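Local coordinates for protein peptidoglycan glycosyltransferase (Eggerthella lenta, PDB 4MNR) that belongs to the penicillin-binding proteins and carries a large domain of the beta-lactamase-like fold, at residues D204-S209 with Y228-L233; A218-F223 with S241-G246; L379-N384 with A398-T403. All blocks are in the same frame, centred on the assembly; numbering follows the deposited sequence. Where two conformers were deposited one is given.

Interaction 1 of 3, residues D204-S209 with Y228-L233; sequences DTVFSS and YGSLTL
Phe207 N gives a nearly straight bond to Leu231 O (2.8 Å, 173° at the hydrogen), and Leu231 N returns one to Phe207 O at 2.9 Å, making a hydrogen-bonded antiparallel pair in a small two-stranded sheet. The non-hydrogen-bonded pairs Val206–Thr232 and Ser208–Ser230 flank it, with their side chains together on one face. There Val206 CG1, swung opposite the backbone N by a chi1 of 172°, lies 3.9 Å from Ser230 CB. Phe207, Ser209 and Leu231 point to the other face. On it Ser209 OG lies 3.6 Å from Leu231 CD1 and meets the Tyr228 ring at its edge, in the ring plane, 3.7 Å from CD2; hydrogen bonds to Ser241 and Asn222 fix this buried hydroxyl. Tyr228 N closes one end of the pairing on Ser209 O (2.9 Å). At the other, Thr232 is the N-cap of a helix, and Leu233 N makes just a weak, bent bond to Thr205 O (2.8 Å, 128°). The Thr205 side chain is near a bound magnesium ion. Beneath the Phe207 face runs helix 242-263, touching Phe207 and Ser209 through Val244, while Leu231 rests on Ala236 and Leu239 of helix 233-239.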
ATOM      1  N   ASP A 204      -8.282 -24.754  10.155  1.00 14.15           N
ATOM      2  CA  ASP A 204      -8.568 -25.505  11.378  1.00 18.14           C
ATOM      3  C   ASP A 204      -7.340 -26.165  12.013  1.00 15.83           C
ATOM      4  O   ASP A 204      -7.452 -26.815  13.057  1.00 18.99           O
ATOM      5  CB  ASP A 204      -9.639 -26.570  11.096  1.00 26.88           C
ATOM      6  CG  ASP A 204      -9.288 -27.464   9.898  1.00 40.05           C
ATOM      7  OD1 ASP A 204      -9.798 -28.607   9.830  1.00 43.65           O
ATOM      8  OD2 ASP A 204      -8.508 -27.025   9.022  1.00 41.19           O
ATOM      9  N   THR A 205      -6.173 -26.004  11.393  1.00 14.89           N
ATOM     10  CA  THR A 205      -4.955 -26.629  11.911  1.00 16.14           C
ATOM     11  C   THR A 205      -4.547 -25.956  13.212  1.00 14.24           C
ATOM     12  O   THR A 205      -4.521 -24.742  13.285  1.00 14.08           O
ATOM     13  CB  THR A 205      -3.806 -26.547  10.888  1.00 14.93           C
ATOM     14  OG1 THR A 205      -4.185 -27.271   9.706  1.00 16.12           O
ATOM     15  CG2 THR A 205      -2.526 -27.171  11.451  1.00 14.40           C
ATOM     16  N   VAL A 206      -4.227 -26.752  14.236  1.00 15.38           N
ATOM     17  CA  VAL A 206      -3.935 -26.200  15.557  1.00 14.87           C
ATOM     18  C   VAL A 206      -2.441 -26.027  15.781  1.00 14.21           C
ATOM     19  O   VAL A 206      -1.652 -26.936  15.497  1.00 16.82           O
ATOM     20  CB  VAL A 206      -4.545 -27.067  16.687  1.00 17.44           C
ATOM     21  CG1 VAL A 206      -4.057 -26.593  18.057  1.00 20.41           C
ATOM     22  CG2 VAL A 206      -6.056 -27.026  16.621  1.00 17.10           C
ATOM     23  N   PHE A 207      -2.055 -24.860  16.295  1.00 13.45           N
ATOM     24  CA  PHE A 207      -0.661 -24.556  16.604  1.00 14.30           C
ATOM     25  C   PHE A 207      -0.537 -24.046  18.032  1.00 15.40           C
ATOM     26  O   PHE A 207      -1.437 -23.381  18.537  1.00 16.41           O
ATOM     27  CB  PHE A 207      -0.146 -23.423  15.720  1.00 15.60           C
ATOM     28  CG  PHE A 207       0.073 -23.796  14.294  1.00 15.92           C
ATOM     29  CD1 PHE A 207      -0.981 -23.787  13.399  1.00 13.08           C
ATOM     30  CD2 PHE A 207       1.343 -24.104  13.836  1.00 20.27           C
ATOM     31  CE1 PHE A 207      -0.775 -24.112  12.072  1.00 18.21           C
ATOM     32  CE2 PHE A 207       1.558 -24.433  12.512  1.00 22.74           C
ATOM     33  CZ  PHE A 207       0.500 -24.431  11.625  1.00 16.77           C
ATOM     34  N   SER A 208       0.589 -24.327  18.681  0.56 15.16           N
ATOM     35  CA  SER A 208       0.843 -23.727  19.984  0.56 17.58           C
ATOM     36  C   SER A 208       1.169 -22.244  19.799  0.56 15.93           C
ATOM     37  O   SER A 208       1.884 -21.876  18.867  0.56 15.00           O
ATOM     38  CB  SER A 208       1.994 -24.445  20.690  0.56 18.69           C
ATOM     39  OG  SER A 208       2.169 -23.962  22.011  0.56 21.64           O
ATOM     40  N   SER A 209       0.646 -21.394  20.680  1.00 13.21           N
ATOM     41  CA  SER A 209       0.879 -19.954  20.582  1.00 11.86           C
ATOM     42  C   SER A 209       1.464 -19.356  21.879  1.00 13.42           C
ATOM     43  O   SER A 209       0.821 -18.537  22.544  1.00 13.55           O
ATOM     44  CB  SER A 209      -0.420 -19.235  20.173  1.00 12.02           C
ATOM     45  OG  SER A 209      -0.211 -17.844  19.962  1.00 13.01           O
ATOM     46  N   TYR A 228      -1.279 -17.297  24.194  1.00 13.29           N
ATOM     47  CA  TYR A 228      -2.652 -17.572  23.784  1.00 15.47           C
ATOM     48  C   TYR A 228      -3.009 -19.050  23.853  1.00 16.72           C
ATOM     49  O   TYR A 228      -4.121 -19.437  23.492  1.00 21.38           O
ATOM     50  CB  TYR A 228      -2.926 -17.059  22.365  1.00 16.95           C
ATOM     51  CG  TYR A 228      -2.877 -15.558  22.237  1.00 17.56           C
ATOM     52  CD1 TYR A 228      -3.701 -14.747  23.013  1.00 20.52           C
ATOM     53  CD2 TYR A 228      -2.016 -14.949  21.331  1.00 19.78           C
ATOM     54  CE1 TYR A 228      -3.657 -13.370  22.896  1.00 24.20           C
ATOM     55  CE2 TYR A 228      -1.965 -13.573  21.210  1.00 24.05           C
ATOM     56  CZ  TYR A 228      -2.788 -12.790  21.993  1.00 26.10           C
ATOM     57  OH  TYR A 228      -2.742 -11.420  21.870  1.00 28.49           O
ATOM     58  N   GLY A 229      -2.085 -19.879  24.317  1.00 15.92           N
ATOM     59  CA  GLY A 229      -2.337 -21.307  24.351  1.00 19.94           C
ATOM     60  C   GLY A 229      -2.440 -21.858  22.946  1.00 21.81           C
ATOM     61  O   GLY A 229      -1.742 -21.414  22.044  1.00 27.78           O
ATOM     62  N   SER A 230      -3.317 -22.829  22.740  1.00 17.27           N
ATOM     63  CA  SER A 230      -3.394 -23.460  21.431  1.00 20.68           C
ATOM     64  C   SER A 230      -4.433 -22.738  20.581  1.00 15.67           C
ATOM     65  O   SER A 230      -5.551 -22.483  21.038  1.00 19.06           O
ATOM     66  CB  SER A 230      -3.735 -24.944  21.564  1.00 31.40           C
ATOM     67  OG  SER A 230      -4.988 -25.118  22.192  1.00 41.07           O
ATOM     68  N   LEU A 231      -4.054 -22.394  19.352  1.00 13.73           N
ATOM     69  CA  LEU A 231      -4.958 -21.685  18.456  1.00 12.46           C
ATOM     70  C   LEU A 231      -5.085 -22.400  17.121  1.00 12.90           C
ATOM     71  O   LEU A 231      -4.112 -22.956  16.627  1.00 13.83           O
ATOM     72  CB  LEU A 231      -4.405 -20.289  18.181  1.00 14.23           C
ATOM     73  CG  LEU A 231      -4.233 -19.329  19.355  1.00 14.48           C
ATOM     74  CD1 LEU A 231      -3.623 -18.041  18.844  1.00 15.77           C
ATOM     75  CD2 LEU A 231      -5.571 -19.054  20.037  1.00 16.96           C
ATOM     76  N   THR A 232      -6.268 -22.362  16.511  1.00 14.52           N
ATOM     77  CA  THR A 232      -6.351 -22.764  15.115  1.00 13.43           C
ATOM     78  C   THR A 232      -5.664 -21.684  14.303  1.00 10.12           C
ATOM     79  O   THR A 232      -5.465 -20.563  14.781  1.00 12.20           O
ATOM     80  CB  THR A 232      -7.796 -22.875  14.598  1.00 13.93           C
ATOM     81  OG1 THR A 232      -8.407 -21.581  14.629  1.00 13.80           O
ATOM     82  CG2 THR A 232      -8.612 -23.869  15.428  1.00 15.42           C
ATOM     83  N   LEU A 233      -5.296 -22.020  13.073  1.00 10.03           N
ATOM     84  CA  LEU A 233      -4.637 -21.053  12.212  1.00 10.04           C
ATOM     85  C   LEU A 233      -5.532 -19.832  11.961  1.00 11.75           C
ATOM     86  O   LEU A 233      -5.033 -18.701  11.900  1.00 11.53           O
ATOM     87  CB  LEU A 233      -4.179 -21.707  10.911  1.00 10.72           C
ATOM     88  CG  LEU A 233      -3.432 -20.843   9.896  1.00 12.72           C
ATOM     89  CD1 LEU A 233      -2.239 -20.178  10.543  1.00 12.09           C
ATOM     90  CD2 LEU A 233      -2.991 -21.719   8.712  1.00 14.69           C
TER

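Interaction 2 of 3, residues A218-F223 with S241-G246; sequences ATVSNF and SNTVFG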
ATOM      1  N   ALA A 218      17.310 -18.117  18.278  1.00 16.36           N
ATOM      2  CA  ALA A 218      16.942 -16.846  18.867  1.00 17.36           C
ATOM      3  C   ALA A 218      15.421 -16.869  19.060  1.00 20.50           C
ATOM      4  O   ALA A 218      14.783 -17.871  18.782  1.00 21.87           O
ATOM      5  CB  ALA A 218      17.369 -15.689  17.980  1.00 21.60           C
ATOM      6  N   THR A 219      14.856 -15.763  19.519  1.00 19.19           N
ATOM      7  CA  THR A 219      13.473 -15.734  19.998  1.00 18.40           C
ATOM      8  C   THR A 219      12.466 -15.179  18.978  1.00 16.79           C
ATOM      9  O   THR A 219      12.747 -14.214  18.272  1.00 17.29           O
ATOM     10  CB  THR A 219      13.409 -14.888  21.286  1.00 20.00           C
ATOM     11  OG1 THR A 219      14.249 -15.488  22.282  1.00 27.74           O
ATOM     12  CG2 THR A 219      12.003 -14.801  21.816  1.00 24.66           C
ATOM     13  N   VAL A 220      11.294 -15.806  18.899  1.00 12.87           N
ATOM     14  CA  VAL A 220      10.144 -15.220  18.221  1.00 12.03           C
ATOM     15  C   VAL A 220       9.124 -14.986  19.329  1.00 14.96           C
ATOM     16  O   VAL A 220       8.912 -15.859  20.172  1.00 14.70           O
ATOM     17  CB  VAL A 220       9.544 -16.168  17.161  1.00 13.59           C
ATOM     18  CG1 VAL A 220       8.293 -15.556  16.528  1.00 14.52           C
ATOM     19  CG2 VAL A 220      10.574 -16.491  16.100  1.00 14.63           C
ATOM     20  N   SER A 221       8.510 -13.809  19.346  0.61 15.36           N
ATOM     21  CA  SER A 221       7.587 -13.475  20.431  0.61 16.22           C
ATOM     22  C   SER A 221       6.285 -12.903  19.899  0.61 15.93           C
ATOM     23  O   SER A 221       6.281 -12.152  18.922  0.61 14.47           O
ATOM     24  CB  SER A 221       8.218 -12.470  21.403  0.61 18.21           C
ATOM     25  OG  SER A 221       9.369 -12.990  22.047  0.61 19.14           O
ATOM     26  N   ASN A 222       5.180 -13.264  20.546  1.00 14.35           N
ATOM     27  CA  ASN A 222       3.902 -12.630  20.268  1.00 15.46           C
ATOM     28  C   ASN A 222       3.976 -11.191  20.725  1.00 16.23           C
ATOM     29  O   ASN A 222       4.814 -10.839  21.569  1.00 16.86           O
ATOM     30  CB  ASN A 222       2.771 -13.332  21.021  1.00 14.57           C
ATOM     31  CG  ASN A 222       2.260 -14.569  20.296  1.00 14.39           C
ATOM     32  OD1 ASN A 222       2.508 -14.751  19.111  1.00 16.44           O
ATOM     33  ND2 ASN A 222       1.544 -15.423  21.012  1.00 12.76           N
ATOM     34  N   PHE A 223       3.115 -10.348  20.167  0.57 16.25           N
ATOM     35  CA  PHE A 223       3.032  -8.963  20.615  0.57 18.04           C
ATOM     36  C   PHE A 223       2.702  -8.943  22.103  0.57 21.75           C
ATOM     37  O   PHE A 223       1.828  -9.681  22.560  0.57 21.62           O
ATOM     38  CB  PHE A 223       1.986  -8.193  19.805  0.57 19.84           C
ATOM     39  CG  PHE A 223       2.280  -8.147  18.333  0.57 18.94           C
ATOM     40  CD1 PHE A 223       3.476  -7.627  17.873  0.57 17.85           C
ATOM     41  CD2 PHE A 223       1.358  -8.610  17.410  0.57 18.88           C
ATOM     42  CE1 PHE A 223       3.754  -7.584  16.514  0.57 17.66           C
ATOM     43  CE2 PHE A 223       1.624  -8.567  16.055  0.57 18.06           C
ATOM     44  CZ  PHE A 223       2.825  -8.048  15.606  0.57 19.70           C
ATOM     45  N   SER A 241      -0.964 -13.844  15.911  1.00 10.45           N
ATOM     46  CA  SER A 241       0.111 -14.485  16.678  1.00  8.81           C
ATOM     47  C   SER A 241       1.398 -14.684  15.870  1.00 10.58           C
ATOM     48  O   SER A 241       1.414 -15.397  14.862  1.00 11.01           O
ATOM     49  CB  SER A 241      -0.358 -15.839  17.221  1.00 11.51           C
ATOM     50  OG  SER A 241       0.753 -16.562  17.742  1.00 11.00           O
ATOM     51  N   ASN A 242       2.481 -14.059  16.320  1.00 11.20           N
ATOM     52  CA  ASN A 242       3.770 -14.222  15.655  1.00 10.20           C
ATOM     53  C   ASN A 242       4.334 -15.624  15.869  1.00  9.44           C
ATOM     54  O   ASN A 242       4.985 -16.190  14.984  1.00 11.48           O
ATOM     55  CB  ASN A 242       4.794 -13.201  16.179  1.00 10.13           C
ATOM     56  CG  ASN A 242       4.427 -11.756  15.832  1.00 11.93           C
ATOM     57  OD1 ASN A 242       3.850 -11.480  14.780  1.00 12.23           O
ATOM     58  ND2 ASN A 242       4.778 -10.826  16.728  1.00 12.71           N
ATOM     59  N   THR A 243       4.117 -16.187  17.053  1.00  9.44           N
ATOM     60  CA  THR A 243       4.693 -17.516  17.309  1.00  9.21           C
ATOM     61  C   THR A 243       4.021 -18.614  16.484  1.00 11.65           C
ATOM     62  O   THR A 243       4.670 -19.583  16.094  1.00 13.03           O
ATOM     63  CB  THR A 243       4.758 -17.885  18.794  1.00 11.72           C
ATOM     64  OG1 THR A 243       3.449 -17.837  19.367  1.00 11.45           O
ATOM     65  CG2 THR A 243       5.697 -16.918  19.546  1.00 11.77           C
ATOM     66  N   VAL A 244       2.733 -18.463  16.190  1.00  9.58           N
ATOM     67  CA  VAL A 244       2.097 -19.414  15.290  1.00  9.09           C
ATOM     68  C   VAL A 244       2.604 -19.214  13.865  1.00 12.02           C
ATOM     69  O   VAL A 244       2.962 -20.169  13.186  1.00 11.62           O
ATOM     70  CB  VAL A 244       0.576 -19.257  15.296  1.00 10.72           C
ATOM     71  CG1 VAL A 244      -0.051 -20.049  14.144  1.00 12.91           C
ATOM     72  CG2 VAL A 244       0.009 -19.712  16.639  1.00 10.35           C
ATOM     73  N   PHE A 245       2.631 -17.973  13.403  1.00 11.36           N
ATOM     74  CA  PHE A 245       3.084 -17.743  12.027  1.00 10.47           C
ATOM     75  C   PHE A 245       4.561 -18.093  11.817  1.00 10.49           C
ATOM     76  O   PHE A 245       4.943 -18.553  10.736  1.00 10.20           O
ATOM     77  CB  PHE A 245       2.693 -16.344  11.529  1.00 10.24           C
ATOM     78  CG  PHE A 245       1.295 -16.296  11.011  1.00  8.07           C
ATOM     79  CD1 PHE A 245       0.225 -16.182  11.888  1.00 10.26           C
ATOM     80  CD2 PHE A 245       1.036 -16.458   9.657  1.00  9.96           C
ATOM     81  CE1 PHE A 245      -1.077 -16.189  11.410  1.00 11.80           C
ATOM     82  CE2 PHE A 245      -0.270 -16.461   9.165  1.00 10.75           C
ATOM     83  CZ  PHE A 245      -1.328 -16.324  10.048  1.00 11.93           C
ATOM     84  N   GLY A 246       5.371 -17.936  12.863  1.00  9.77           N
ATOM     85  CA  GLY A 246       6.761 -18.333  12.794  1.00 11.26           C
ATOM     86  C   GLY A 246       6.886 -19.827  12.559  1.00 14.68           C
ATOM     87  O   GLY A 246       7.643 -20.277  11.700  1.00 14.00           O
TER
HETATM   88  O   HOH W   1       1.616 -11.608  18.211  1.00 22.62           O
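Asn222 reaches over the start of helix 242-263, where Ser241 and Asn242 complete, after Ser240, the SxN sequence motif of penicillin-binding proteins. Most of the contact is hydrogen bonding. Asn222 OD1 accepts from Ser241 OG (2.9 Å) and from Thr243 N, the latter bond almost straight (3.0 Å, 179°), with the N-H tilted from the carbonyl plane. Ser241 OG is also the N-cap acceptor for Val244 N, and Ser209 engages it from outside, so one buried polar cluster links the loop to the first helical turn. Asn242 ND2 donates to Ser221 O (3.0 Å), which lies in the plane of the Asn242 amide; Lys188 holds the amide oxygen, and the two bonds together fix the rotation of the group. A water bridges the backbones, accepting from Phe223 N and Asn242 N. Methyl groups of strand and helix pack on carbonyl oxygens: Val220 CG1, opposite its own backbone N (chi1 177°), lies 3.7 Å from Asn242 O, and Thr243 CG2 approaches Val220 O at 3.4 Å. Asn242 also turns its amide to the Phe223 ring: in one of the two Phe223 conformers, Asn242 ND2 sits 3.4 Å above one face, offset toward the rim near CE1, with the planes 76° apart.

Interaction 3 of 3, residues L379-N384 with A398-T403; sequences LGVVQN and AGKTGT
Segment 379-384, late in helix 368-384, crosses segment 398-403 of strand 398-406 at 78°, the axes of the two segments coming within 5.9 Å. The strand carries Lys400-Thr401-Gly402, the KTG motif of penicillin-binding proteins, and is an edge strand of the five-stranded antiparallel sheet in the large domain; the helix lies across its beginning. The two backbones are closest at Leu379 and Ala398, whose CA atoms are 4.1 Å apart. Here Ala398 CB packs against the helix backbone, 3.5 Å from Leu379 N. Glycine at 399 leaves the strand without a side chain where the helix passes, and the backbone bonds to Leu378 just before the segment. Val381 points at the strand and sets its branch over Gly399 O, with CB at 3.2 Å and CG1 at 3.3 Å; this is van der Waals packing of a branched carbon on a carbonyl oxygen. Val382 sends in one methyl: a chi1 of 173° sets CG1 anti to the backbone N and leaves CG2 beside it, 3.7 Å from Gly399 N. The contact buries Thr401 N, which has no partner in the model, whereas Thr401 OG1 bonds to Thr386 in the connecting loop. Lys400 CB points away from the helix; its side chain touches Ser185 and helix 188-197. The amine is held by Ser240 OG and reaches forward along its own strand, so that Lys400 NZ donates to Thr401 O at 2.8 Å.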
ATOM      1  N   LEU A 379     -12.472 -11.648   7.458  1.00 10.55           N
ATOM      2  CA  LEU A 379     -13.727 -11.155   8.001  1.00  9.17           C
ATOM      3  C   LEU A 379     -13.705 -11.406   9.501  1.00 12.12           C
ATOM      4  O   LEU A 379     -14.143 -10.573  10.293  1.00 11.35           O
ATOM      5  CB  LEU A 379     -14.918 -11.858   7.335  1.00  9.65           C
ATOM      6  CG  LEU A 379     -16.311 -11.438   7.798  1.00 15.43           C
ATOM      7  CD1 LEU A 379     -16.485  -9.923   7.731  1.00 16.90           C
ATOM      8  CD2 LEU A 379     -17.357 -12.133   6.936  1.00 17.63           C
ATOM      9  N   GLY A 380     -13.156 -12.557   9.889  1.00 12.48           N
ATOM     10  CA  GLY A 380     -13.023 -12.908  11.288  1.00 13.08           C
ATOM     11  C   GLY A 380     -12.131 -11.969  12.078  1.00 10.39           C
ATOM     12  O   GLY A 380     -12.358 -11.741  13.266  1.00 11.75           O
ATOM     13  N   VAL A 381     -11.094 -11.438  11.426  1.00  9.62           N
ATOM     14  CA  VAL A 381     -10.203 -10.493  12.076  1.00 10.70           C
ATOM     15  C   VAL A 381     -10.992  -9.281  12.545  1.00 11.83           C
ATOM     16  O   VAL A 381     -10.813  -8.794  13.667  1.00 12.50           O
ATOM     17  CB  VAL A 381      -9.087 -10.034  11.113  1.00  9.04           C
ATOM     18  CG1 VAL A 381      -8.319  -8.863  11.713  1.00 12.46           C
ATOM     19  CG2 VAL A 381      -8.149 -11.204  10.810  1.00 11.31           C
ATOM     20  N   VAL A 382     -11.899  -8.823  11.689  1.00 10.13           N
ATOM     21  CA  VAL A 382     -12.669  -7.626  11.988  1.00 10.93           C
ATOM     22  C   VAL A 382     -13.845  -7.917  12.932  1.00 12.65           C
ATOM     23  O   VAL A 382     -14.179  -7.108  13.804  1.00 14.08           O
ATOM     24  CB  VAL A 382     -13.134  -6.947  10.684  1.00 11.08           C
ATOM     25  CG1 VAL A 382     -14.090  -5.787  10.990  1.00 14.36           C
ATOM     26  CG2 VAL A 382     -11.918  -6.465   9.911  1.00 11.27           C
ATOM     27  N   GLN A 383     -14.455  -9.089  12.787  1.00 13.39           N
ATOM     28  CA  GLN A 383     -15.573  -9.454  13.655  1.00 13.51           C
ATOM     29  C   GLN A 383     -15.163  -9.874  15.063  1.00 15.98           C
ATOM     30  O   GLN A 383     -15.851  -9.542  16.043  1.00 18.42           O
ATOM     31  CB  GLN A 383     -16.407 -10.557  13.002  1.00 15.73           C
ATOM     32  CG  GLN A 383     -17.095 -10.120  11.719  1.00 18.20           C
ATOM     33  CD  GLN A 383     -17.985 -11.205  11.142  1.00 24.77           C
ATOM     34  OE1 GLN A 383     -17.753 -12.392  11.358  1.00 24.06           O
ATOM     35  NE2 GLN A 383     -19.018 -10.798  10.411  1.00 24.43           N
ATOM     36  N   ASN A 384     -14.044 -10.590  15.174  1.00 16.67           N
ATOM     37  CA  ASN A 384     -13.684 -11.244  16.426  1.00 18.40           C
ATOM     38  C   ASN A 384     -12.249 -11.027  16.893  1.00 18.49           C
ATOM     39  O   ASN A 384     -11.869 -11.476  17.977  1.00 23.94           O
ATOM     40  CB  ASN A 384     -13.946 -12.747  16.319  1.00 20.64           C
ATOM     41  CG  ASN A 384     -15.399 -13.060  16.013  1.00 31.65           C
ATOM     42  OD1 ASN A 384     -16.304 -12.542  16.665  1.00 33.94           O
ATOM     43  ND2 ASN A 384     -15.629 -13.897  15.011  1.00 37.13           N
ATOM     44  N   ALA A 398     -13.573  -6.761   5.806  1.00  8.79           N
ATOM     45  CA  ALA A 398     -12.564  -7.773   6.098  1.00  8.97           C
ATOM     46  C   ALA A 398     -11.183  -7.165   5.961  1.00 10.29           C
ATOM     47  O   ALA A 398     -10.941  -6.340   5.074  1.00 12.50           O
ATOM     48  CB  ALA A 398     -12.694  -8.952   5.164  1.00 11.01           C
ATOM     49  N   GLY A 399     -10.257  -7.566   6.815  1.00  8.30           N
ATOM     50  CA  GLY A 399      -8.920  -7.021   6.673  1.00  7.81           C
ATOM     51  C   GLY A 399      -7.940  -7.634   7.635  1.00 10.36           C
ATOM     52  O   GLY A 399      -8.289  -8.522   8.405  1.00  9.74           O
ATOM     53  N   LYS A 400      -6.706  -7.149   7.586  1.00  8.35           N
ATOM     54  CA  LYS A 400      -5.659  -7.619   8.478  1.00  7.30           C
ATOM     55  C   LYS A 400      -4.980  -6.412   9.093  1.00 10.59           C
ATOM     56  O   LYS A 400      -4.568  -5.499   8.382  1.00 10.97           O
ATOM     57  CB  LYS A 400      -4.627  -8.457   7.712  1.00  8.61           C
ATOM     58  CG  LYS A 400      -3.520  -9.017   8.585  1.00  8.68           C
ATOM     59  CD  LYS A 400      -4.056 -10.072   9.560  1.00 10.67           C
ATOM     60  CE  LYS A 400      -3.022 -10.473  10.617  1.00 11.21           C
ATOM     61  NZ  LYS A 400      -2.760  -9.407  11.637  1.00 12.62           N
ATOM     62  N   THR A 401      -4.877  -6.409  10.414  1.00  8.47           N
ATOM     63  CA  THR A 401      -4.111  -5.379  11.108  1.00 10.30           C
ATOM     64  C   THR A 401      -2.629  -5.687  11.056  1.00 13.80           C
ATOM     65  O   THR A 401      -2.197  -6.828  10.835  1.00 12.49           O
ATOM     66  CB  THR A 401      -4.496  -5.292  12.581  1.00 13.99           C
ATOM     67  OG1 THR A 401      -4.171  -6.538  13.218  1.00 14.47           O
ATOM     68  CG2 THR A 401      -5.980  -5.014  12.727  1.00 14.49           C
ATOM     69  N   GLY A 402      -1.832  -4.660  11.285  1.00 11.43           N
ATOM     70  CA  GLY A 402      -0.408  -4.841  11.320  1.00 13.70           C
ATOM     71  C   GLY A 402       0.252  -3.969  12.350  1.00 14.06           C
ATOM     72  O   GLY A 402      -0.124  -2.817  12.572  1.00 12.87           O
ATOM     73  N   THR A 403       1.248  -4.551  13.000  1.00 13.05           N
ATOM     74  CA  THR A 403       2.163  -3.807  13.793  1.00 16.05           C
ATOM     75  C   THR A 403       3.517  -4.185  13.208  1.00 20.32           C
ATOM     76  O   THR A 403       3.786  -5.359  12.941  1.00 20.72           O
ATOM     77  CB  THR A 403       2.008  -4.188  15.271  1.00 24.39           C
ATOM     78  OG1 THR A 403       0.756  -3.660  15.748  1.00 26.78           O
ATOM     79  CG2 THR A 403       3.132  -3.646  16.095  1.00 33.60           C
TER

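Following the chain from its N terminus, 204-209 opens interaction 1 and 218-223, the returning arm of the next hairpin, opens interaction 2. Interaction 1 then closes at 228-233, before 241-246 completes interaction 2, so the two loops cross rather than nest. Their centres are 12 Å apart, and they touch through the Ser209 side chain. Together they bind two small sheets to helices 233-239 and 242-263. Interaction 3 follows in series, closing a short loop between helix 368-384 and the edge strand 398-406 of the five-stranded sheet. It touches interaction 2 where Phe223 packs on Thr403, and stays about 8 Å from interaction 1 at the nearest atoms.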